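Local coordinates for protein fructose-bisphosphate aldolase (Thermus caldophilus, PDB 2FJK) that belongs to the class II fructose-bisphosphate aldolases, metabolic enzymes built on a TIM-barrel fold, at residues T128-L133 with A167-V172. Sequence-based numbering, arbitrary orientation.
Sequences TVEAEL and ADYLAV
With CG lying beside the backbone N in both residues (chi1 -52° in Asp168, -46° in Tyr169), the carboxylate and the phenol turn back along strand 128-133 to its beginning. There Asp168 OD2 accepts the N-H of Val129 at 2.7 Å through its anti lone pair, while a second hydrogen bond from His123 holds the same oxygen. The carbonyl of the same valine is gripped in return: Asp168 N reaches Val129 O at 2.8 Å, in the carbonyl plane, and Tyr169 N adds a weak bond. The tyrosine hydroxyl meets Thr128 OG1, the two side chains crossing at about a right angle, and it is also bonded to the carbonyl of Thr4. Glu130 CB abuts the edge of the Tyr169 ring, 3.5 Å from CD2, and the extended glutamate, its side chain about 7 Å from the bound 1,3-dihydroxyacetonephosphate, sets OE2 against Ala171 CB while OE1 forms a salt bridge with Lys249. Parallel pairing sets in where Ala171 N bonds to Ala131 O at 2.7 Å; the next bond, Leu133 N to Ala171 O, is weak. Helices 146-150 and 155-164 separate the strands in sequence, and Leu170 and Val172 bond onward to Val206, as expected of neighbouring parallel strands in the wall of a TIM barrel.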
loop_
_atom_site.group_PDB
_atom_site.type_symbol
_atom_site.label_atom_id
_atom_site.label_comp_id
_atom_site.label_asym_id
_atom_site.label_seq_id
_atom_site.Cartn_x
_atom_site.Cartn_y
_atom_site.Cartn_z
ATOM N N THR A 128 5.162 3.812 -19.982
ATOM C CA THR A 128 5.833 3.646 -21.270
ATOM C C THR A 128 5.325 2.420 -22.031
ATOM O O THR A 128 4.707 1.516 -21.462
ATOM C CB THR A 128 7.363 3.534 -21.124
ATOM O OG1 THR A 128 7.685 2.494 -20.195
ATOM C CG2 THR A 128 7.947 4.862 -20.657
ATOM N N VAL A 129 5.603 2.390 -23.325
ATOM C CA VAL A 129 5.128 1.304 -24.169
ATOM C C VAL A 129 6.193 0.669 -25.040
ATOM O O VAL A 129 6.979 1.361 -25.692
ATOM C CB VAL A 129 4.004 1.799 -25.097
ATOM C CG1 VAL A 129 3.619 0.717 -26.093
ATOM C CG2 VAL A 129 2.806 2.199 -24.271
ATOM N N GLU A 130 6.219 -0.658 -25.035
ATOM C CA GLU A 130 7.145 -1.395 -25.874
ATOM C C GLU A 130 6.283 -1.997 -26.980
ATOM O O GLU A 130 5.140 -2.388 -26.739
ATOM C CB GLU A 130 7.824 -2.532 -25.106
ATOM C CG GLU A 130 8.883 -3.239 -25.942
ATOM C CD GLU A 130 9.488 -4.448 -25.255
ATOM O OE1 GLU A 130 9.929 -4.325 -24.094
ATOM O OE2 GLU A 130 9.531 -5.523 -25.887
ATOM N N ALA A 131 6.815 -2.057 -28.188
ATOM C CA ALA A 131 6.072 -2.634 -29.298
ATOM C C ALA A 131 7.020 -3.493 -30.111
ATOM O O ALA A 131 8.230 -3.268 -30.101
ATOM C CB ALA A 131 5.485 -1.532 -30.161
ATOM N N GLU A 132 6.488 -4.487 -30.807
ATOM C CA GLU A 132 7.356 -5.326 -31.608
ATOM C C GLU A 132 6.950 -5.410 -33.069
ATOM O O GLU A 132 5.766 -5.432 -33.406
ATOM C CB GLU A 132 7.466 -6.730 -30.997
ATOM C CG GLU A 132 6.164 -7.479 -30.824
ATOM C CD GLU A 132 6.327 -8.711 -29.932
ATOM O OE1 GLU A 132 7.203 -9.564 -30.220
ATOM O OE2 GLU A 132 5.576 -8.820 -28.936
ATOM N N LEU A 133 7.962 -5.432 -33.927
ATOM C CA LEU A 133 7.785 -5.530 -35.366
ATOM C C LEU A 133 8.595 -6.742 -35.813
ATOM O O LEU A 133 9.786 -6.849 -35.508
ATOM C CB LEU A 133 8.316 -4.270 -36.045
ATOM C CG LEU A 133 8.088 -4.133 -37.547
ATOM C CD1 LEU A 133 6.583 -4.215 -37.878
ATOM C CD2 LEU A 133 8.675 -2.804 -37.997
ATOM N N ALA A 167 5.395 4.525 -29.494
ATOM C CA ALA A 167 6.156 3.571 -28.693
ATOM C C ALA A 167 7.509 4.120 -28.228
ATOM O O ALA A 167 8.127 4.948 -28.896
ATOM C CB ALA A 167 6.344 2.267 -29.461
ATOM N N ASP A 168 7.954 3.634 -27.075
ATOM C CA ASP A 168 9.198 4.065 -26.464
ATOM C C ASP A 168 10.383 3.115 -26.643
ATOM O O ASP A 168 11.530 3.555 -26.584
ATOM C CB ASP A 168 8.976 4.274 -24.960
ATOM C CG ASP A 168 7.794 5.163 -24.664
ATOM O OD1 ASP A 168 7.895 6.377 -24.908
ATOM O OD2 ASP A 168 6.761 4.646 -24.192
ATOM N N TYR A 169 10.128 1.828 -26.858
ATOM C CA TYR A 169 11.238 0.876 -26.962
ATOM C C TYR A 169 11.462 0.164 -28.296
ATOM O O TYR A 169 12.379 0.510 -29.036
ATOM C CB TYR A 169 11.118 -0.171 -25.846
ATOM C CG TYR A 169 10.821 0.432 -24.493
ATOM C CD1 TYR A 169 11.491 1.576 -24.066
ATOM C CD2 TYR A 169 9.851 -0.122 -23.646
ATOM C CE1 TYR A 169 11.210 2.158 -22.849
ATOM C CE2 TYR A 169 9.560 0.460 -22.409
ATOM C CZ TYR A 169 10.247 1.602 -22.022
ATOM O OH TYR A 169 9.994 2.212 -20.812
ATOM N N LEU A 170 10.637 -0.836 -28.579
ATOM C CA LEU A 170 10.713 -1.637 -29.807
ATOM C C LEU A 170 11.518 -2.924 -29.684
ATOM O O LEU A 170 12.740 -2.909 -29.601
ATOM C CB LEU A 170 11.267 -0.835 -30.998
ATOM C CG LEU A 170 11.487 -1.715 -32.244
ATOM C CD1 LEU A 170 10.148 -2.277 -32.701
ATOM C CD2 LEU A 170 12.145 -0.928 -33.370
ATOM N N ALA A 171 10.804 -4.041 -29.686
ATOM C CA ALA A 171 11.414 -5.360 -29.610
ATOM C C ALA A 171 11.675 -5.778 -31.063
ATOM O O ALA A 171 10.785 -5.679 -31.910
ATOM C CB ALA A 171 10.454 -6.332 -28.935
ATOM N N VAL A 172 12.887 -6.231 -31.358
ATOM C CA VAL A 172 13.209 -6.619 -32.727
ATOM C C VAL A 172 13.358 -8.117 -32.948
ATOM O O VAL A 172 13.699 -8.869 -32.034
ATOM C CB VAL A 172 14.499 -5.918 -33.211
ATOM C CG1 VAL A 172 14.342 -4.409 -33.065
ATOM C CG2 VAL A 172 15.702 -6.417 -32.418
#